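PDB 4WTP: beta-1,3-glucanosyltransferase from Rhizomucor miehei CAU432, which belongs to glycosyl hydrolase family 17 and is a carbohydrate-active enzyme built on a single (beta/alpha)8-barrel domain. Local coordinates for residues Gln143-Ala146 / Asn147-Gln151; Glu154-Pro158 / His159-Val163; Lys171-Glu174 / Val175-Lys178; Cys252-Gln256 / Arg257-Leu261. All coordinates share one frame; numbering follows the deposited sequence.

Interaction 1: Gln143-Ala146 / Asn147-Gln151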
loop_
_atom_site.group_PDB
_atom_site.type_symbol
_atom_site.label_atom_id
_atom_site.label_comp_id
_atom_site.label_asym_id
_atom_site.label_seq_id
_atom_site.Cartn_x
_atom_site.Cartn_y
_atom_site.Cartn_z
ATOM N N GLN A 143 12.630 -6.716 -18.073
ATOM C CA GLN A 143 13.830 -7.459 -17.688
ATOM C C GLN A 143 14.689 -6.683 -16.675
ATOM O O GLN A 143 15.228 -7.274 -15.743
ATOM C CB GLN A 143 14.683 -7.868 -18.904
ATOM C CG GLN A 143 15.894 -8.747 -18.586
ATOM C CD GLN A 143 15.480 -10.142 -18.198
ATOM O OE1 GLN A 143 14.719 -10.774 -18.919
ATOM N NE2 GLN A 143 15.964 -10.626 -17.060
ATOM N N SER A 144 14.835 -5.381 -16.893
ATOM C CA SER A 144 15.592 -4.532 -15.945
ATOM C C SER A 144 14.968 -4.501 -14.551
ATOM O O SER A 144 15.669 -4.580 -13.551
ATOM C CB SER A 144 15.745 -3.116 -16.495
ATOM O OG SER A 144 16.495 -3.122 -17.712
ATOM N N LEU A 145 13.642 -4.436 -14.485
ATOM C CA LEU A 145 12.981 -4.528 -13.208
ATOM C C LEU A 145 13.198 -5.894 -12.560
ATOM O O LEU A 145 13.535 -5.986 -11.377
ATOM C CB LEU A 145 11.492 -4.203 -13.348
ATOM C CG LEU A 145 10.726 -4.302 -12.032
ATOM C CD1 LEU A 145 11.262 -3.320 -10.993
ATOM C CD2 LEU A 145 9.259 -4.027 -12.322
ATOM N N ALA A 146 13.068 -6.946 -13.365
ATOM C CA ALA A 146 13.297 -8.296 -12.853
ATOM C C ALA A 146 14.711 -8.466 -12.286
ATOM O O ALA A 146 14.903 -9.011 -11.179
ATOM C CB ALA A 146 13.054 -9.326 -13.939
ATOM N N ASN A 147 15.709 -7.976 -13.030
ATOM C CA ASN A 147 17.089 -8.018 -12.547
ATOM C C ASN A 147 17.286 -7.255 -11.231
ATOM O O ASN A 147 18.014 -7.714 -10.332
ATOM C CB ASN A 147 18.007 -7.468 -13.627
ATOM C CG ASN A 147 18.075 -8.385 -14.841
ATOM O OD1 ASN A 147 17.643 -9.546 -14.789
ATOM N ND2 ASN A 147 18.591 -7.863 -15.942
ATOM N N TYR A 148 16.644 -6.093 -11.107
ATOM C CA TYR A 148 16.771 -5.295 -9.908
ATOM C C TYR A 148 16.128 -6.043 -8.723
ATOM O O TYR A 148 16.705 -6.096 -7.619
ATOM C CB TYR A 148 16.083 -3.953 -10.132
ATOM C CG TYR A 148 16.202 -2.983 -8.992
ATOM C CD1 TYR A 148 17.394 -2.326 -8.741
ATOM C CD2 TYR A 148 15.120 -2.715 -8.165
ATOM C CE1 TYR A 148 17.501 -1.397 -7.712
ATOM C CE2 TYR A 148 15.225 -1.816 -7.119
ATOM C CZ TYR A 148 16.410 -1.149 -6.909
ATOM O OH TYR A 148 16.480 -0.253 -5.883
ATOM N N ILE A 149 14.957 -6.636 -8.955
ATOM C CA ILE A 149 14.298 -7.426 -7.918
ATOM C C ILE A 149 15.191 -8.563 -7.446
ATOM O O ILE A 149 15.313 -8.823 -6.237
ATOM C CB ILE A 149 12.919 -7.962 -8.394
ATOM C CG1 ILE A 149 11.979 -6.788 -8.662
ATOM C CG2 ILE A 149 12.359 -8.971 -7.382
ATOM C CD1 ILE A 149 10.761 -7.131 -9.504
ATOM N N LYS A 150 15.803 -9.258 -8.399
ATOM C CA LYS A 150 16.713 -10.351 -8.071
ATOM C C LYS A 150 17.827 -9.856 -7.122
ATOM O O LYS A 150 18.155 -10.519 -6.123
ATOM C CB LYS A 150 17.302 -10.924 -9.369
ATOM C CG LYS A 150 18.308 -12.056 -9.207
ATOM C CD LYS A 150 18.512 -12.786 -10.531
ATOM C CE LYS A 150 18.283 -11.893 -11.754
ATOM N NZ LYS A 150 19.502 -11.180 -12.228
ATOM N N GLN A 151 18.418 -8.701 -7.443
ATOM C CA GLN A 151 19.470 -8.091 -6.609
ATOM C C GLN A 151 18.961 -7.695 -5.219
ATOM O O GLN A 151 19.628 -7.905 -4.211
ATOM C CB GLN A 151 20.089 -6.888 -7.320
ATOM C CG GLN A 151 20.898 -7.281 -8.550
ATOM C CD GLN A 151 21.081 -6.150 -9.549
ATOM O OE1 GLN A 151 20.565 -5.041 -9.372
ATOM N NE2 GLN A 151 21.828 -6.427 -10.615
#

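Interaction 2: Glu154-Pro158 / His159-Val163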
loop_
_atom_site.group_PDB
_atom_site.type_symbol
_atom_site.label_atom_id
_atom_site.label_comp_id
_atom_site.label_asym_id
_atom_site.label_seq_id
_atom_site.Cartn_x
_atom_site.Cartn_y
_atom_site.Cartn_z
ATOM N N GLU A 154 18.453 -10.823 -2.983
ATOM C CA GLU A 154 19.717 -11.334 -2.446
ATOM C C GLU A 154 20.136 -10.601 -1.179
ATOM O O GLU A 154 20.805 -11.171 -0.323
ATOM C CB GLU A 154 20.801 -11.264 -3.515
ATOM C CG GLU A 154 20.584 -12.240 -4.666
ATOM C CD GLU A 154 21.452 -11.941 -5.874
ATOM O OE1 GLU A 154 22.253 -10.981 -5.824
ATOM O OE2 GLU A 154 21.348 -12.678 -6.882
ATOM N N LEU A 155 19.722 -9.345 -1.050
ATOM C CA LEU A 155 19.977 -8.543 0.127
ATOM C C LEU A 155 19.114 -8.882 1.326
ATOM O O LEU A 155 19.575 -8.855 2.469
ATOM C CB LEU A 155 19.840 -7.039 -0.179
ATOM C CG LEU A 155 20.861 -6.398 -1.121
ATOM C CD1 LEU A 155 20.457 -4.971 -1.440
ATOM C CD2 LEU A 155 22.285 -6.472 -0.578
ATOM N N VAL A 156 17.846 -9.183 1.069
ATOM C CA VAL A 156 16.898 -9.346 2.162
ATOM C C VAL A 156 16.506 -10.779 2.498
ATOM O O VAL A 156 16.040 -11.044 3.611
ATOM C CB VAL A 156 15.606 -8.529 1.955
ATOM C CG1 VAL A 156 15.933 -7.051 1.886
ATOM C CG2 VAL A 156 14.843 -9.011 0.726
ATOM N N ALA A 157 16.699 -11.683 1.546
ATOM C CA ALA A 157 16.400 -13.103 1.783
ATOM C C ALA A 157 17.092 -13.630 3.047
ATOM O O ALA A 157 16.484 -14.405 3.784
ATOM C CB ALA A 157 16.724 -13.965 0.555
ATOM N N PRO A 158 18.359 -13.229 3.305
ATOM C CA PRO A 158 19.002 -13.722 4.520
ATOM C C PRO A 158 18.347 -13.256 5.814
ATOM O O PRO A 158 18.613 -13.835 6.858
ATOM C CB PRO A 158 20.427 -13.167 4.417
ATOM C CG PRO A 158 20.653 -12.991 2.959
ATOM C CD PRO A 158 19.331 -12.540 2.435
ATOM N N HIS A 159 17.514 -12.214 5.751
ATOM C CA HIS A 159 16.701 -11.773 6.896
ATOM C C HIS A 159 15.313 -12.383 6.912
ATOM O O HIS A 159 14.484 -12.038 7.753
ATOM C CB HIS A 159 16.592 -10.246 6.921
ATOM C CG HIS A 159 17.923 -9.551 7.099
ATOM N ND1 HIS A 159 18.441 -9.247 8.312
ATOM C CD2 HIS A 159 18.866 -9.156 6.161
ATOM C CE1 HIS A 159 19.645 -8.671 8.150
ATOM N NE2 HIS A 159 19.910 -8.628 6.835
ATOM N N GLY A 160 15.046 -13.297 5.984
ATOM C CA GLY A 160 13.736 -13.954 5.906
ATOM C C GLY A 160 12.637 -13.026 5.402
ATOM O O GLY A 160 11.450 -13.300 5.620
ATOM N N ILE A 161 13.009 -11.923 4.744
ATOM C CA ILE A 161 12.000 -10.981 4.220
ATOM C C ILE A 161 11.638 -11.280 2.780
ATOM O O ILE A 161 12.512 -11.388 1.930
ATOM C CB ILE A 161 12.484 -9.541 4.346
ATOM C CG1 ILE A 161 12.684 -9.209 5.823
ATOM C CG2 ILE A 161 11.501 -8.584 3.681
ATOM C CD1 ILE A 161 13.294 -7.849 6.050
ATOM N N LYS A 162 10.342 -11.433 2.521
ATOM C CA LYS A 162 9.863 -11.763 1.170
ATOM C C LYS A 162 9.705 -10.504 0.314
ATOM O O LYS A 162 9.417 -9.430 0.822
ATOM C CB LYS A 162 8.520 -12.505 1.258
ATOM C CG LYS A 162 8.573 -13.835 1.999
ATOM C CD LYS A 162 7.192 -14.480 2.130
ATOM C CE LYS A 162 7.248 -15.794 2.895
ATOM N NZ LYS A 162 5.925 -16.456 2.946
ATOM N N VAL A 163 9.912 -10.652 -0.994
ATOM C CA VAL A 163 9.843 -9.510 -1.904
ATOM C C VAL A 163 8.666 -9.579 -2.874
ATOM O O VAL A 163 8.285 -10.644 -3.369
ATOM C CB VAL A 163 11.158 -9.306 -2.705
ATOM C CG1 VAL A 163 12.342 -9.189 -1.760
ATOM C CG2 VAL A 163 11.380 -10.429 -3.679
#

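Interaction 3: Lys171-Glu174 / Val175-Lys178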
loop_
_atom_site.group_PDB
_atom_site.type_symbol
_atom_site.label_atom_id
_atom_site.label_comp_id
_atom_site.label_asym_id
_atom_site.label_seq_id
_atom_site.Cartn_x
_atom_site.Cartn_y
_atom_site.Cartn_z
ATOM N N LYS A 171 -0.080 -5.395 -15.524
ATOM C CA LYS A 171 1.377 -5.168 -15.603
ATOM C C LYS A 171 2.196 -6.126 -14.718
ATOM O O LYS A 171 3.050 -5.721 -13.928
ATOM C CB LYS A 171 1.697 -3.738 -15.211
ATOM C CG LYS A 171 1.346 -2.712 -16.261
ATOM C CD LYS A 171 2.096 -2.956 -17.558
ATOM C CE LYS A 171 1.881 -1.776 -18.473
ATOM N NZ LYS A 171 2.637 -1.955 -19.738
ATOM N N PHE A 172 1.930 -7.406 -14.879
ATOM C CA PHE A 172 2.707 -8.449 -14.205
ATOM C C PHE A 172 3.278 -9.437 -15.243
ATOM O O PHE A 172 2.815 -10.562 -15.355
ATOM C CB PHE A 172 1.867 -9.151 -13.150
ATOM C CG PHE A 172 1.709 -8.337 -11.893
ATOM C CD1 PHE A 172 2.713 -8.362 -10.919
ATOM C CD2 PHE A 172 0.578 -7.529 -11.685
ATOM C CE1 PHE A 172 2.585 -7.610 -9.744
ATOM C CE2 PHE A 172 0.456 -6.783 -10.516
ATOM C CZ PHE A 172 1.460 -6.813 -9.570
ATOM N N PRO A 173 4.282 -9.009 -16.023
ATOM C CA PRO A 173 4.868 -9.886 -17.048
ATOM C C PRO A 173 5.661 -11.007 -16.385
ATOM O O PRO A 173 6.207 -10.844 -15.280
ATOM C CB PRO A 173 5.795 -8.947 -17.807
ATOM C CG PRO A 173 6.182 -7.921 -16.774
ATOM C CD PRO A 173 4.926 -7.683 -15.992
ATOM N N GLU A 174 5.775 -12.112 -17.110
ATOM C CA GLU A 174 6.344 -13.322 -16.596
ATOM C C GLU A 174 7.763 -13.135 -16.076
ATOM O O GLU A 174 8.115 -13.701 -15.051
ATOM C CB GLU A 174 6.293 -14.405 -17.686
ATOM C CG GLU A 174 6.697 -15.765 -17.190
ATOM C CD GLU A 174 6.585 -16.842 -18.254
ATOM O OE1 GLU A 174 6.304 -16.541 -19.437
ATOM O OE2 GLU A 174 6.810 -18.008 -17.883
ATOM N N VAL A 175 8.585 -12.363 -16.788
ATOM C CA VAL A 175 9.985 -12.218 -16.385
ATOM C C VAL A 175 10.105 -11.566 -15.014
ATOM O O VAL A 175 11.031 -11.863 -14.260
ATOM C CB VAL A 175 10.834 -11.456 -17.414
ATOM C CG1 VAL A 175 11.060 -12.320 -18.644
ATOM C CG2 VAL A 175 10.222 -10.107 -17.781
ATOM N N VAL A 176 9.174 -10.665 -14.692
ATOM C CA VAL A 176 9.127 -10.044 -13.366
ATOM C C VAL A 176 8.589 -11.011 -12.312
ATOM O O VAL A 176 9.194 -11.205 -11.251
ATOM C CB VAL A 176 8.295 -8.739 -13.392
ATOM C CG1 VAL A 176 8.047 -8.208 -11.986
ATOM C CG2 VAL A 176 9.005 -7.673 -14.227
ATOM N N VAL A 177 7.469 -11.644 -12.639
ATOM C CA VAL A 177 6.794 -12.492 -11.651
ATOM C C VAL A 177 7.697 -13.670 -11.223
ATOM O O VAL A 177 7.720 -14.049 -10.055
ATOM C CB VAL A 177 5.445 -12.990 -12.193
ATOM C CG1 VAL A 177 4.808 -13.959 -11.214
ATOM C CG2 VAL A 177 4.488 -11.809 -12.398
ATOM N N LYS A 178 8.511 -14.162 -12.168
ATOM C CA LYS A 178 9.483 -15.216 -11.816
ATOM C C LYS A 178 10.425 -14.848 -10.655
ATOM O O LYS A 178 10.870 -15.730 -9.913
ATOM C CB LYS A 178 10.306 -15.588 -13.056
ATOM C CG LYS A 178 9.542 -16.409 -14.070
ATOM C CD LYS A 178 10.418 -16.901 -15.216
ATOM C CE LYS A 178 9.623 -17.827 -16.118
ATOM N NZ LYS A 178 8.749 -18.735 -15.322
#

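Interaction 4: Cys252-Gln256 / Arg257-Leu261. With EDO (1,2-ethanediol), chain B.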
loop_
_atom_site.group_PDB
_atom_site.type_symbol
_atom_site.label_atom_id
_atom_site.label_comp_id
_atom_site.label_asym_id
_atom_site.label_seq_id
_atom_site.Cartn_x
_atom_site.Cartn_y
_atom_site.Cartn_z
ATOM N N CYS A 252 -15.146 -6.920 3.301
ATOM C CA CYS A 252 -15.915 -8.157 3.237
ATOM C C CYS A 252 -15.363 -9.135 2.201
ATOM O O CYS A 252 -15.105 -10.313 2.503
ATOM C CB CYS A 252 -17.377 -7.860 2.939
ATOM S SG CYS A 252 -18.371 -9.309 2.530
ATOM N N ARG A 253 -15.188 -8.666 0.969
ATOM C CA ARG A 253 -14.727 -9.533 -0.116
ATOM C C ARG A 253 -13.368 -10.141 0.149
ATOM O O ARG A 253 -13.177 -11.328 -0.122
ATOM C CB ARG A 253 -14.743 -8.780 -1.430
ATOM C CG ARG A 253 -16.097 -8.331 -1.943
ATOM C CD ARG A 253 -17.156 -9.422 -1.896
ATOM N NE ARG A 253 -18.375 -9.096 -2.631
ATOM C CZ ARG A 253 -19.411 -9.925 -2.776
ATOM N NH1 ARG A 253 -19.383 -11.138 -2.234
ATOM N NH2 ARG A 253 -20.474 -9.540 -3.477
ATOM N N VAL A 254 -12.420 -9.380 0.695
ATOM C CA VAL A 254 -11.091 -9.944 0.943
ATOM C C VAL A 254 -11.144 -10.933 2.115
ATOM O O VAL A 254 -10.349 -11.856 2.188
ATOM C CB VAL A 254 -9.967 -8.881 1.126
ATOM C CG1 VAL A 254 -9.867 -8.024 -0.122
ATOM C CG2 VAL A 254 -10.141 -8.055 2.404
ATOM N N LYS A 255 -12.086 -10.727 3.038
ATOM C CA LYS A 255 -12.280 -11.685 4.130
ATOM C C LYS A 255 -12.842 -12.992 3.560
ATOM O O LYS A 255 -12.364 -14.080 3.909
ATOM C CB LYS A 255 -13.205 -11.085 5.201
ATOM C CG LYS A 255 -13.322 -12.004 6.402
ATOM C CD LYS A 255 -14.425 -11.554 7.333
ATOM C CE LYS A 255 -14.083 -10.233 7.987
ATOM N NZ LYS A 255 -15.050 -9.920 9.065
ATOM N N GLN A 256 -13.822 -12.897 2.669
ATOM C CA GLN A 256 -14.444 -14.074 2.087
ATOM C C GLN A 256 -13.439 -14.927 1.336
ATOM O O GLN A 256 -13.509 -16.149 1.368
ATOM C CB GLN A 256 -15.595 -13.678 1.145
ATOM C CG GLN A 256 -16.825 -13.134 1.858
ATOM C CD GLN A 256 -17.932 -12.783 0.889
ATOM O OE1 GLN A 256 -17.658 -12.461 -0.259
ATOM N NE2 GLN A 256 -19.185 -12.877 1.331
ATOM N N ARG A 257 -12.481 -14.283 0.673
ATOM C CA ARG A 257 -11.536 -14.981 -0.191
ATOM C C ARG A 257 -10.157 -15.138 0.427
ATOM O O ARG A 257 -9.243 -15.614 -0.236
ATOM C CB ARG A 257 -11.445 -14.265 -1.543
ATOM C CG ARG A 257 -12.751 -14.309 -2.351
ATOM C CD ARG A 257 -12.555 -14.452 -3.853
ATOM N NE ARG A 257 -12.494 -15.854 -4.274
ATOM C CZ ARG A 257 -11.428 -16.451 -4.804
ATOM N NH1 ARG A 257 -10.294 -15.780 -5.011
ATOM N NH2 ARG A 257 -11.495 -17.733 -5.145
ATOM N N ASN A 258 -10.005 -14.742 1.693
ATOM C CA ASN A 258 -8.732 -14.858 2.378
ATOM C C ASN A 258 -7.585 -14.122 1.653
ATOM O O ASN A 258 -6.451 -14.617 1.538
ATOM C CB ASN A 258 -8.363 -16.341 2.593
ATOM C CG ASN A 258 -7.432 -16.535 3.768
ATOM O OD1 ASN A 258 -7.282 -15.638 4.600
ATOM N ND2 ASN A 258 -6.806 -17.713 3.857
ATOM N N ILE A 259 -7.872 -12.902 1.194
ATOM C CA ILE A 259 -6.886 -12.089 0.531
ATOM C C ILE A 259 -6.355 -11.046 1.510
ATOM O O ILE A 259 -7.158 -10.423 2.215
ATOM C CB ILE A 259 -7.535 -11.387 -0.666
ATOM C CG1 ILE A 259 -8.049 -12.413 -1.687
ATOM C CG2 ILE A 259 -6.580 -10.397 -1.305
ATOM C CD1 ILE A 259 -8.970 -11.798 -2.697
ATOM N N ASP A 260 -5.034 -10.859 1.542
ATOM C CA ASP A 260 -4.388 -9.817 2.348
ATOM C C ASP A 260 -4.442 -8.473 1.610
ATOM O O ASP A 260 -4.009 -8.376 0.460
ATOM C CB ASP A 260 -2.919 -10.173 2.673
ATOM C CG ASP A 260 -2.756 -11.416 3.534
ATOM O OD1 ASP A 260 -3.718 -11.829 4.214
ATOM O OD2 ASP A 260 -1.619 -11.919 3.529
ATOM N N LEU A 261 -4.979 -7.465 2.301
ATOM C CA LEU A 261 -5.212 -6.150 1.729
ATOM C C LEU A 261 -4.581 -5.034 2.561
ATOM O O LEU A 261 -4.786 -4.985 3.785
ATOM C CB LEU A 261 -6.728 -5.897 1.661
ATOM C CG LEU A 261 -7.181 -4.444 1.484
ATOM C CD1 LEU A 261 -6.798 -3.982 0.099
ATOM C CD2 LEU A 261 -8.679 -4.318 1.734
HETATM C C1 EDO B . -14.400 -5.676 11.095
HETATM O O1 EDO B . -15.814 -5.794 10.987
HETATM C C2 EDO B . -13.821 -7.045 11.415
HETATM O O2 EDO B . -13.574 -7.783 10.210
#

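Interaction 1: Gln143-Ala146 / Asn147-Gln151
Gln143 meets Asn147 one helical turn further on, both by backbone and by side chain. The amide N of Asn147 bonds to Gln143 O at 2.8 Å, and Gln143 NE2 reaches Asn147 OD1 at 3.0 Å with an N-H...O angle of 156°. The bend of the Gln143 chain at chi2 (72°) turns its amide forward along the helix, to Asn147; OD1 lies in the plane of that amide, whereas NE2 stands above the carbonyl plane of Asn147, the two amides being turned 47° apart. Two uncharged amides suit this outer surface, where each can donate and accept.

Ser144 accepts the amide N of Tyr148 through its carbonyl O, while its hydroxyl turns back to Asp141 near the helix start. Leu145 O takes the N of Ile149 at 2.9 Å, nearly straight along the carbonyl. On the buried flank Leu145 CG rests on Ile149 CD1 at 3.8 Å, two branched aliphatic chains crossing at a slant. Ala146 adds only a methyl group, a small residue for a buried place, and its O receives Lys150 N at 2.9 Å.

In the barrel this helix links strand 125-132 to strand 163-167 as a beta-alpha-beta crossover. Leu145 and Ile149 both face Val176 of helix 174-177, Ile149 also touches Val130 of strand 125-132, and Tyr148 packs edge-to-face on Phe106 of helix 104-119, its hydroxyl bonded to Phe106 O.

Interaction 2: Glu154-Pro158 / His159-Val163
Val156 and His159 are joined by a backbone bond at this helix end: His159 N donates to Val156 O at 2.8 Å, with an N-H...O angle of 140°. The donor stands well above the carbonyl plane, as the tightened turn through Ala157 and Pro158 requires. The same oxygen also receives a weak bond from Ile161 N at 3.4 Å. One residue on, Gly160 N bonds to Ala157 O at 2.9 Å. Glycine suits this position because its phi is positive (72°). Pro158, lacking an N-H, cannot bond to Glu154 O in the i to i-4 pattern, which suits a place where regular helix gives way to a 3-10 turn.

Apolar contacts lie on the inner side. Val156 CG2 packs against Val163 CG1 at 3.5 Å, and Val156 CB faces Ile161 CB at 4.1 Å; these beta-branched residues are compact enough to sit close to the backbone. Val156 also touches Leu113 and Leu128, and Ile161 reaches Val125 and Leu128.

Among flat groups, the His159 imidazole turns its edge to Leu155 O, which lies near the ring plane, 3.8 Å from CD2. With chi1 at -63° CG sits beside the backbone N, which turns the ring's CD2 edge back toward the helix end.

This is a Schellman-like helix end, its longer bond weak, with Gly160 in the left-handed region, leading into strand 163-167 of the barrel's beta-alpha-beta unit.

Interaction 3: Lys171-Glu174 / Val175-Lys178
Glu174 and Lys178 meet because their side-chain torsions carry both ends to the same outer flank of the short helix. Glu174 has CG anti to the backbone N (chi1 -172°) and runs extended beyond it; Lys178 sends CG beside its own N and bends only at chi4 (-40°), which swings NZ back toward the carboxylate. The resulting salt bridge joins Glu174 OE2 to Lys178 NZ at 3.3 Å, and as a hydrogen bond it is weak. Lys178 CE passes obliquely 3.7 Å from Glu174 CG, so the aliphatic parts of the two chains also touch. Long, flexible, oppositely charged residues four apart fit an exposed helix face, and Lys178 N bonds to Glu174 O at 2.9 Å just beneath them.

Pro173 occupies the N-cap position, where a residue lacking an amide hydrogen costs the helix nothing. Its carbonyl O takes Val177 N at 3.0 Å, in the carbonyl plane, and a weaker bond from Val176 N. Its ring also packs at the side: Pro173 CG touches Val176 CG2 at 3.8 Å.

On the buried face Val177 CG2 lies at the edge of the Phe172 ring, near its plane, and 3.8 Å from Phe172 CB; the two side chains cross at about a right angle. Phe172 also touches Thr165 and Leu183, its broad apolar ring spanning the neighbouring strands 163-167 and 182-186.

What results is a short helix with proline at its N-cap position and an i to i+4 salt bridge, part of the crossover between strands 163-167 and 182-186 of the (beta/alpha)8 barrel.

Interaction 4: Cys252-Gln256 / Arg257-Leu261
The guanidinium of Arg253 and the amide of Gln256 meet edge on: Arg253 NH1 donates to Gln256 OE1 at 2.9 Å, with the oxygen near the guanidinium plane and the donor on a lone pair of the amide oxygen. This bond spans the last turn of helix 240-256, which closes in a Schellman motif whose C-prime residue is Asn258. Asparagine tolerates the positive phi (57°) needed there better than most residues.

Two bonds define the motif: Ile259 N reaches Val254 O at 2.9 Å, in the carbonyl plane and on a lone pair, and Asn258 N makes a weak bond to Lys255 O at 3.3 Å. Before them the regular pattern persists, with Arg257 N donating to Arg253 O at 3.1 Å.

Val254 serves as the apolar partner of the returning chain. Its CB faces Ile259 CB at 3.9 Å, and its CG2 meets Leu261 CD2 at 4.1 Å; both pairs of side chains cross at about a right angle. Aliphatic residues suit this inner side, for Ile259 and Leu261 also touch Ile221 of strand 219-223, and Ile259 touches Met204 and Tyr207 of helix 196-212.

Cys252 fastens the helix to the C-terminus through its disulfide to Cys298. A 1,2-ethanediol, probably from the crystallisation liquor, is bonded by Ala296 N and by Lys255, whose chain bends at chi3 (-67°): NZ bonds both to Cys298 OXT and, at 2.8 Å, to O2 of the diol.

In the fold
Interaction 1 touches both interaction 2 and interaction 3, which do not touch each other (nearest atoms about 8 Å apart). Interactions 1 and 2 share helix 142-156, with centres 15 Å apart, and meet where Ile149 CG2 comes within 4.1 Å of Val163 CG2. Interaction 3 presses on that helix, its centre 10 Å from that of interaction 1: Ala146 CB lies 3.3 Å from Val175 O, and Ile149 CD1 3.8 Å from Val176 CG1. Interaction 4, which like interaction 2 returns a helix to a barrel strand, touches none of them: its centre is 30, 26 and 23 Å from those of interactions 1, 2 and 3, with nearest atoms about 18, 9 and 12 Å away.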